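PDB 3QWT: putative GH105 family protein from Salmonella enterica subsp. enterica serovar Paratyphi A, which is of unknown function but probably acts as a GH105-type glycoside hydrolase, perhaps on unsaturated sugar ends, as other members of that family do. Local coordinates for residues Tyr77-Tyr80 with Gly84-Thr87; Gln31-Asn36 with Met368-Leu373; Asp24-Leu29 with Thr374-Asn379. All blocks are in the same frame, centred on the assembly; numbering follows the deposited sequence.

Interaction 1: residues Tyr77-Tyr80 with Gly84-Thr87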
loop_
_atom_site.group_PDB
_atom_site.type_symbol
_atom_site.label_atom_id
_atom_site.label_comp_id
_atom_site.label_asym_id
_atom_site.label_seq_id
_atom_site.Cartn_x
_atom_site.Cartn_y
_atom_site.Cartn_z
ATOM N N TYR A 77 30.782 -17.871 13.893
ATOM C CA TYR A 77 29.426 -17.353 14.033
ATOM C C TYR A 77 28.444 -18.400 13.537
ATOM O O TYR A 77 27.462 -18.705 14.205
ATOM C CB TYR A 77 29.200 -16.025 13.298
ATOM C CG TYR A 77 27.777 -15.573 13.492
ATOM C CD1 TYR A 77 27.364 -15.074 14.719
ATOM C CD2 TYR A 77 26.828 -15.718 12.483
ATOM C CE1 TYR A 77 26.046 -14.699 14.935
ATOM C CE2 TYR A 77 25.496 -15.345 12.694
ATOM C CZ TYR A 77 25.122 -14.836 13.925
ATOM O OH TYR A 77 23.823 -14.459 14.164
ATOM N N HIS A 78 28.734 -18.959 12.368
ATOM C CA HIS A 78 27.893 -20.007 11.788
ATOM C C HIS A 78 27.565 -21.107 12.796
ATOM O O HIS A 78 26.396 -21.391 13.063
ATOM C CB HIS A 78 28.527 -20.586 10.508
ATOM C CG HIS A 78 28.111 -19.860 9.267
ATOM N ND1 HIS A 78 27.130 -20.330 8.427
ATOM C CD2 HIS A 78 28.502 -18.668 8.754
ATOM C CE1 HIS A 78 26.943 -19.471 7.440
ATOM N NE2 HIS A 78 27.764 -18.453 7.617
ATOM N N TYR A 79 28.599 -21.702 13.377
ATOM C CA TYR A 79 28.369 -22.674 14.425
ATOM C C TYR A 79 27.487 -22.108 15.539
ATOM O O TYR A 79 26.499 -22.737 15.937
ATOM C CB TYR A 79 29.681 -23.213 14.986
ATOM C CG TYR A 79 29.475 -24.465 15.832
ATOM C CD1 TYR A 79 29.184 -25.684 15.232
ATOM C CD2 TYR A 79 29.559 -24.424 17.223
ATOM C CE1 TYR A 79 28.989 -26.829 15.984
ATOM C CE2 TYR A 79 29.361 -25.566 17.985
ATOM C CZ TYR A 79 29.073 -26.769 17.353
ATOM O OH TYR A 79 28.864 -27.918 18.088
ATOM N N TYR A 80 27.828 -20.921 16.034
ATOM C CA TYR A 80 27.055 -20.326 17.116
ATOM C C TYR A 80 25.596 -20.156 16.693
ATOM O O TYR A 80 24.669 -20.494 17.431
ATOM C CB TYR A 80 27.627 -18.963 17.548
ATOM C CG TYR A 80 26.622 -18.145 18.331
ATOM C CD1 TYR A 80 26.224 -18.534 19.609
ATOM C CD2 TYR A 80 26.047 -17.018 17.791
ATOM C CE1 TYR A 80 25.282 -17.797 20.334
ATOM C CE2 TYR A 80 25.109 -16.281 18.500
ATOM C CZ TYR A 80 24.727 -16.679 19.768
ATOM O OH TYR A 80 23.800 -15.945 20.471
ATOM N N GLY A 84 23.667 -22.263 19.238
ATOM C CA GLY A 84 23.626 -21.397 20.411
ATOM C C GLY A 84 24.763 -21.592 21.414
ATOM O O GLY A 84 24.691 -21.099 22.545
ATOM N N ASP A 85 25.804 -22.314 20.995
ATOM C CA ASP A 85 26.994 -22.600 21.812
ATOM C C ASP A 85 27.655 -21.349 22.403
ATOM O O ASP A 85 28.308 -20.590 21.686
ATOM C CB ASP A 85 28.010 -23.369 20.954
ATOM C CG ASP A 85 29.188 -23.890 21.752
ATOM O OD1 ASP A 85 29.427 -25.114 21.716
ATOM O OD2 ASP A 85 29.882 -23.081 22.397
ATOM N N GLN A 86 27.510 -21.146 23.710
ATOM C CA GLN A 86 27.992 -19.911 24.352
ATOM C C GLN A 86 29.524 -19.774 24.382
ATOM O O GLN A 86 30.060 -18.674 24.536
ATOM C CB GLN A 86 27.401 -19.765 25.755
ATOM C CG GLN A 86 25.969 -19.256 25.754
ATOM C CD GLN A 86 25.885 -17.816 25.282
ATOM O OE1 GLN A 86 26.884 -17.105 25.284
ATOM N NE2 GLN A 86 24.702 -17.384 24.866
ATOM N N THR A 87 30.207 -20.900 24.203
ATOM C CA THR A 87 31.662 -20.931 24.059
ATOM C C THR A 87 32.115 -20.183 22.801
ATOM O O THR A 87 33.024 -19.352 22.861
ATOM C CB THR A 87 32.190 -22.394 24.020
ATOM O OG1 THR A 87 31.835 -23.060 25.237
ATOM C CG2 THR A 87 33.699 -22.440 23.836
#

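Interaction 2: residues Gln31-Asn36 with Met368-Leu373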
loop_
_atom_site.group_PDB
_atom_site.type_symbol
_atom_site.label_atom_id
_atom_site.label_comp_id
_atom_site.label_asym_id
_atom_site.label_seq_id
_atom_site.Cartn_x
_atom_site.Cartn_y
_atom_site.Cartn_z
ATOM N N GLN A 31 34.893 -28.399 17.769
ATOM C CA GLN A 31 35.501 -27.869 18.982
ATOM C C GLN A 31 37.025 -27.915 18.889
ATOM O O GLN A 31 37.704 -26.920 19.136
ATOM C CB GLN A 31 34.987 -28.596 20.235
ATOM C CG GLN A 31 33.435 -28.559 20.427
ATOM C CD GLN A 31 32.826 -27.150 20.592
ATOM O OE1 GLN A 31 33.515 -26.175 20.899
ATOM N NE2 GLN A 31 31.520 -27.053 20.387
ATOM N N LYS A 32 37.559 -29.065 18.502
ATOM C CA LYS A 32 39.008 -29.236 18.366
ATOM C C LYS A 32 39.628 -28.253 17.359
ATOM O O LYS A 32 40.742 -27.743 17.548
ATOM C CB LYS A 32 39.338 -30.682 17.960
ATOM C CG LYS A 32 40.753 -31.120 18.298
ATOM C CD LYS A 32 41.163 -32.355 17.497
ATOM C CE LYS A 32 40.145 -33.496 17.612
ATOM N NZ LYS A 32 40.449 -34.610 16.663
ATOM N N VAL A 33 38.903 -28.011 16.276
ATOM C CA VAL A 33 39.329 -27.081 15.247
ATOM C C VAL A 33 39.313 -25.644 15.784
ATOM O O VAL A 33 40.184 -24.835 15.467
ATOM C CB VAL A 33 38.432 -27.257 13.998
ATOM C CG1 VAL A 33 38.583 -26.108 13.012
ATOM C CG2 VAL A 33 38.755 -28.596 13.332
ATOM N N THR A 34 38.334 -25.340 16.625
ATOM C CA THR A 34 38.224 -24.011 17.215
ATOM C C THR A 34 39.353 -23.791 18.201
ATOM O O THR A 34 39.974 -22.731 18.218
ATOM C CB THR A 34 36.870 -23.823 17.919
ATOM O OG1 THR A 34 35.827 -23.970 16.955
ATOM C CG2 THR A 34 36.760 -22.440 18.541
ATOM N N HIS A 35 39.627 -24.809 19.007
ATOM C CA HIS A 35 40.668 -24.719 20.019
ATOM C C HIS A 35 42.013 -24.459 19.355
ATOM O O HIS A 35 42.824 -23.660 19.834
ATOM C CB HIS A 35 40.727 -25.998 20.853
ATOM C CG HIS A 35 41.715 -25.932 21.977
ATOM N ND1 HIS A 35 42.962 -26.521 21.910
ATOM C CD2 HIS A 35 41.649 -25.326 23.184
ATOM C CE1 HIS A 35 43.615 -26.284 23.029
ATOM N NE2 HIS A 35 42.842 -25.564 23.822
ATOM N N ASN A 36 42.231 -25.130 18.235
ATOM C CA ASN A 36 43.430 -24.921 17.442
ATOM C C ASN A 36 43.559 -23.456 16.975
ATOM O O ASN A 36 44.563 -22.790 17.235
ATOM C CB ASN A 36 43.432 -25.902 16.256
ATOM C CG ASN A 36 44.815 -26.133 15.693
ATOM O OD1 ASN A 36 45.237 -25.443 14.773
ATOM N ND2 ASN A 36 45.530 -27.115 16.245
HETATM N N MSE A 368 37.135 -22.091 7.736
HETATM C CA MSE A 368 36.466 -22.703 6.591
HETATM C C MSE A 368 36.127 -24.172 6.866
HETATM O O MSE A 368 35.051 -24.645 6.512
HETATM C CB MSE A 368 37.281 -22.496 5.315
HETATM C CG MSE A 368 37.290 -21.028 4.910
HETATM SE SE MSE A 368 38.815 -20.549 3.810
HETATM C CE MSE A 368 37.991 -20.851 2.053
ATOM N N ALA A 369 37.020 -24.883 7.547
ATOM C CA ALA A 369 36.664 -26.223 7.985
ATOM C C ALA A 369 35.358 -26.184 8.782
ATOM O O ALA A 369 34.478 -27.018 8.584
ATOM C CB ALA A 369 37.781 -26.853 8.799
HETATM N N MSE A 370 35.207 -25.214 9.675
HETATM C CA MSE A 370 34.005 -25.236 10.493
HETATM C C MSE A 370 32.796 -24.735 9.735
HETATM O O MSE A 370 31.679 -25.164 9.998
HETATM C CB MSE A 370 34.192 -24.573 11.876
HETATM C CG MSE A 370 34.547 -23.099 11.918
HETATM SE SE MSE A 370 35.221 -22.614 13.726
HETATM C CE MSE A 370 37.110 -22.682 13.322
ATOM N N LEU A 371 33.023 -23.853 8.771
ATOM C CA LEU A 371 31.944 -23.426 7.896
ATOM C C LEU A 371 31.322 -24.653 7.246
ATOM O O LEU A 371 30.129 -24.921 7.418
ATOM C CB LEU A 371 32.454 -22.466 6.814
ATOM C CG LEU A 371 32.302 -20.955 6.980
ATOM C CD1 LEU A 371 32.812 -20.284 5.720
ATOM C CD2 LEU A 371 30.842 -20.546 7.256
ATOM N N CYS A 372 32.135 -25.405 6.502
ATOM C CA CYS A 372 31.616 -26.538 5.744
ATOM C C CYS A 372 31.113 -27.624 6.680
ATOM O O CYS A 372 30.125 -28.291 6.386
ATOM C CB CYS A 372 32.663 -27.096 4.767
ATOM S SG CYS A 372 34.128 -27.902 5.511
ATOM N N LEU A 373 31.775 -27.788 7.820
ATOM C CA LEU A 373 31.376 -28.842 8.739
ATOM C C LEU A 373 30.052 -28.477 9.415
ATOM O O LEU A 373 29.240 -29.358 9.724
ATOM C CB LEU A 373 32.480 -29.176 9.759
ATOM C CG LEU A 373 33.735 -29.864 9.213
ATOM C CD1 LEU A 373 34.790 -30.028 10.309
ATOM C CD2 LEU A 373 33.398 -31.205 8.600
#

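Interaction 3: residues Asp24-Leu29 with Thr374-Asn379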
loop_
_atom_site.group_PDB
_atom_site.type_symbol
_atom_site.label_atom_id
_atom_site.label_comp_id
_atom_site.label_asym_id
_atom_site.label_seq_id
_atom_site.Cartn_x
_atom_site.Cartn_y
_atom_site.Cartn_z
ATOM N N ASP A 24 27.806 -36.230 16.998
ATOM C CA ASP A 24 28.554 -35.665 18.114
ATOM C C ASP A 24 30.060 -35.749 17.914
ATOM O O ASP A 24 30.823 -34.984 18.497
ATOM C CB ASP A 24 28.076 -36.258 19.437
ATOM C CG ASP A 24 26.634 -35.848 19.747
ATOM O OD1 ASP A 24 26.231 -34.744 19.321
ATOM O OD2 ASP A 24 25.895 -36.618 20.393
ATOM N N GLU A 25 30.473 -36.642 17.031
ATOM C CA GLU A 25 31.856 -36.712 16.606
ATOM C C GLU A 25 32.167 -35.443 15.821
ATOM O O GLU A 25 33.192 -34.794 16.031
ATOM C CB GLU A 25 32.049 -37.944 15.723
ATOM C CG GLU A 25 33.479 -38.414 15.570
ATOM C CD GLU A 25 33.558 -39.807 14.958
ATOM O OE1 GLU A 25 32.604 -40.225 14.259
ATOM O OE2 GLU A 25 34.569 -40.494 15.190
ATOM N N LEU A 26 31.266 -35.091 14.911
ATOM C CA LEU A 26 31.395 -33.850 14.158
ATOM C C LEU A 26 31.564 -32.645 15.087
ATOM O O LEU A 26 32.491 -31.845 14.935
ATOM C CB LEU A 26 30.175 -33.653 13.273
ATOM C CG LEU A 26 30.405 -33.987 11.814
ATOM C CD1 LEU A 26 29.071 -34.199 11.122
ATOM C CD2 LEU A 26 31.198 -32.868 11.165
ATOM N N LYS A 27 30.666 -32.517 16.053
ATOM C CA LYS A 27 30.758 -31.403 16.987
ATOM C C LYS A 27 32.111 -31.387 17.715
ATOM O O LYS A 27 32.742 -30.331 17.858
ATOM C CB LYS A 27 29.605 -31.440 17.986
ATOM C CG LYS A 27 28.254 -31.207 17.379
ATOM C CD LYS A 27 27.253 -30.958 18.484
ATOM C CE LYS A 27 25.886 -30.593 17.950
ATOM N NZ LYS A 27 24.898 -30.512 19.062
ATOM N N ALA A 28 32.560 -32.556 18.163
ATOM C CA ALA A 28 33.840 -32.629 18.864
ATOM C C ALA A 28 34.992 -32.181 17.964
ATOM O O ALA A 28 35.931 -31.544 18.424
ATOM C CB ALA A 28 34.081 -34.030 19.402
ATOM N N LEU A 29 34.903 -32.505 16.676
ATOM C CA LEU A 29 35.895 -32.065 15.696
ATOM C C LEU A 29 35.881 -30.531 15.574
ATOM O O LEU A 29 36.921 -29.864 15.613
ATOM C CB LEU A 29 35.587 -32.715 14.345
ATOM C CG LEU A 29 36.645 -32.736 13.240
ATOM C CD1 LEU A 29 37.939 -33.382 13.719
ATOM C CD2 LEU A 29 36.103 -33.482 12.036
ATOM N N THR A 374 29.808 -27.184 9.607
ATOM C CA THR A 374 28.542 -26.744 10.204
ATOM C C THR A 374 27.368 -26.926 9.262
ATOM O O THR A 374 26.284 -27.346 9.666
ATOM C CB THR A 374 28.596 -25.291 10.659
ATOM O OG1 THR A 374 29.601 -25.149 11.670
ATOM C CG2 THR A 374 27.253 -24.877 11.230
ATOM N N GLU A 375 27.579 -26.602 7.995
ATOM C CA GLU A 375 26.560 -26.846 6.999
ATOM C C GLU A 375 26.296 -28.360 6.912
ATOM O O GLU A 375 25.153 -28.797 6.741
ATOM C CB GLU A 375 26.973 -26.235 5.653
ATOM C CG GLU A 375 26.032 -26.539 4.489
ATOM C CD GLU A 375 24.631 -25.934 4.629
ATOM O OE1 GLU A 375 24.501 -24.827 5.163
ATOM O OE2 GLU A 375 23.649 -26.561 4.174
ATOM N N TYR A 376 27.343 -29.163 7.067
ATOM C CA TYR A 376 27.183 -30.613 6.988
ATOM C C TYR A 376 26.368 -31.154 8.169
ATOM O O TYR A 376 25.640 -32.147 8.032
ATOM C CB TYR A 376 28.542 -31.299 6.914
ATOM C CG TYR A 376 28.472 -32.765 6.520
ATOM C CD1 TYR A 376 28.753 -33.770 7.448
ATOM C CD2 TYR A 376 28.137 -33.143 5.223
ATOM C CE1 TYR A 376 28.698 -35.094 7.103
ATOM C CE2 TYR A 376 28.081 -34.487 4.863
ATOM C CZ TYR A 376 28.363 -35.455 5.812
ATOM O OH TYR A 376 28.313 -36.794 5.484
ATOM N N LEU A 377 26.489 -30.487 9.319
ATOM C CA LEU A 377 25.695 -30.820 10.499
ATOM C C LEU A 377 24.197 -30.714 10.249
ATOM O O LEU A 377 23.410 -31.385 10.913
ATOM C CB LEU A 377 26.074 -29.934 11.691
ATOM C CG LEU A 377 27.160 -30.513 12.613
ATOM C CD1 LEU A 377 27.489 -29.537 13.724
ATOM C CD2 LEU A 377 26.752 -31.865 13.200
ATOM N N ARG A 378 23.792 -29.872 9.306
ATOM C CA ARG A 378 22.364 -29.752 9.001
ATOM C C ARG A 378 21.794 -31.083 8.532
ATOM O O ARG A 378 20.621 -31.365 8.747
ATOM C CB ARG A 378 22.084 -28.646 7.983
ATOM C CG ARG A 378 22.257 -27.238 8.542
ATOM C CD ARG A 378 21.830 -26.202 7.515
ATOM N NE ARG A 378 20.375 -26.127 7.384
ATOM C CZ ARG A 378 19.591 -25.433 8.207
ATOM N NH1 ARG A 378 18.273 -25.405 8.025
ATOM N NH2 ARG A 378 20.130 -24.763 9.220
ATOM N N ASN A 379 22.632 -31.904 7.908
ATOM C CA ASN A 379 22.247 -33.284 7.584
ATOM C C ASN A 379 21.873 -34.141 8.800
ATOM O O ASN A 379 21.323 -35.232 8.644
ATOM C CB ASN A 379 23.342 -33.990 6.782
ATOM C CG ASN A 379 23.371 -33.554 5.338
ATOM O OD1 ASN A 379 22.391 -33.038 4.818
ATOM N ND2 ASN A 379 24.499 -33.766 4.678
#

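Interaction 1: residues Tyr77-Tyr80 with Gly84-Thr87
The backbone bond of this contact joins Gly84 to Tyr80. Gly84 N gives its hydrogen to Tyr80 O at 2.7 Å, with an N-H...O angle of 147°. This is the i to i+4 bond of the last turn of helix 67-83. Gly84 then leaves helical geometry with a positive phi of 70°, and the chain turns away.

Tyr80 turns one ring edge toward Asp85 O. Its CD1 lies 3.6 Å from Asp85 O, near the ring plane. The ring also passes obliquely by the Gly84 backbone, with Tyr80 CE1 4.0 Å from Gly84 CA. The far end of this ring is held from elsewhere, because Tyr80 OH bonds to Glu124. Tyr79 meets the side chain of Asp85. Tyr79 CE2 approaches Asp85 OD1 to 3.8 Å, in the plane of the ring and at its edge. Asp85 CB also packs on CE2 of Tyr79, at 3.9 Å. Ring and carboxylate planes are 54° apart, so the two groups do not stack.

Together these residues form a short turn linking consecutive helices 67-83 and 86-102, in an alpha/alpha toroid built from helical hairpins.

Further polar contacts centre on Asp85, the N-cap of helix 86-102. Its CG lies anti to the backbone N, which carries the carboxylate to the Tyr79 ring edge. Asp85 OD2 accepts a weak bond from Thr87 N at 2.9 Å, and a further one from the backbone N of Met88. OD1 probably takes a bond from Gln31 NE2 on helix 23-37. The carboxylate therefore caps one helix and probably ties it to another. Thr83 OG1 also bonds to Tyr79 O and Asp85 N at this turn.

Interaction 2: residues Gln31-Asn36 with Met368-Leu373
Val33 overlaps the end of the Met370 side chain. Its CG1 methyl lies 3.7 Å from the terminal CE of Met370, which is a selenomethionine. The two side chains meet at a slant. CG1 of Val33 stands anti to the backbone N, and this branch makes the contact. The same methyl also reaches Ala369, with Val33 CG1 4.4 Å from Ala369 CB. Val33 thus packs against two successive residues of the facing helix.

Thr34 meets Met370 one residue further on. Its OG1 is 3.6 Å from SE of Met370, and the selenomethionine chain passes Thr34 at about a right angle. CE of Met370 lies 4.1 Å from the same oxygen. The hydroxyl is not left to the selenium alone. It hydrogen-bonds to the carbonyl of Ile30, one turn back in its own helix. That bond holds OG1 beside its own backbone while selenium packs against it.

The shape of Met370 explains its reach. CG sits between the backbone N and the carbonyl carbon (chi1 62°), and the chain bends at chi3 (99°). The bend brings CE round to Val33. Met370 also touches Ile30 and Leu37 of helix 23-37 and Met76 of helix 67-83. Ile332 from a loop packs on Val33.

No hydrogen bond crosses between the two segments, and all four touching residues are buried. Val33 and Met370 mark the nearest backbone point. The axes of segments 31-36 and 368-373 come within 9.9 Å, and their directions differ by 159°. This is antiparallel packing of an N-terminal and a C-terminal helix, which brings distant parts of the chain together, as expected where the ring of an alpha/alpha toroid closes.

Interaction 3: residues Asp24-Leu29 with Thr374-Asn379
Leu26 leads the contact and points toward the facing segment. Its CB lies 3.9 Å from CD2 of Leu377. The two leucines lie alongside each other, running opposite ways, and Leu26 CD1 also comes 3.9 Å from Leu377 CD2. The same CD1 methyl turns to Tyr376. It sits 3.7 Å from Tyr376 CD1, at the ring edge and in the ring plane. The leucine therefore meets the side of the ring and not its face. CG of Tyr376 is anti to the backbone N (chi1 -167°), which swings the ring to the side of Leu26. Beyond that edge the phenol end has a different partner, with Tyr376 OH bonded to Glu322.

This apolar contact joins the beginning of helix 23-37 to the end of helix 363-377. The two helices lie far apart in sequence and pack side by side in the alpha/alpha toroid. Ile21, Phe20 and Tyr380 fill in around Leu26 and Tyr376 from the adjoining loops.

Lys27 follows at the margin. Its aliphatic CG passes 4.1 Å from CD1 of Leu377, at about a right angle to the leucine chain. Tyr79 of helix 67-83 touches both Lys27 and Leu377.

How the interactions relate
Interactions 2 and 3 hold the same two helices, 23-37 and 363-377, at successive levels. Leu373 of interaction 2 touches Leu26 and Leu29 of interaction 3. Both are largely buried and apolar, with no hydrogen bond across either. Interaction 2 lies deeper, about 13 Å from contact centre to chain centre, against about 18 Å for interaction 3. It relies on a methionine (selenomethionine in the crystal), interaction 3 on leucines and a tyrosine edge. Interaction 1 is partly buried and differs in chemistry: a short-range helix turn built on backbone and carboxylate bonds. It borders the other two through Tyr79 and Asp85, and His78 packs on Leu371 of interaction 2.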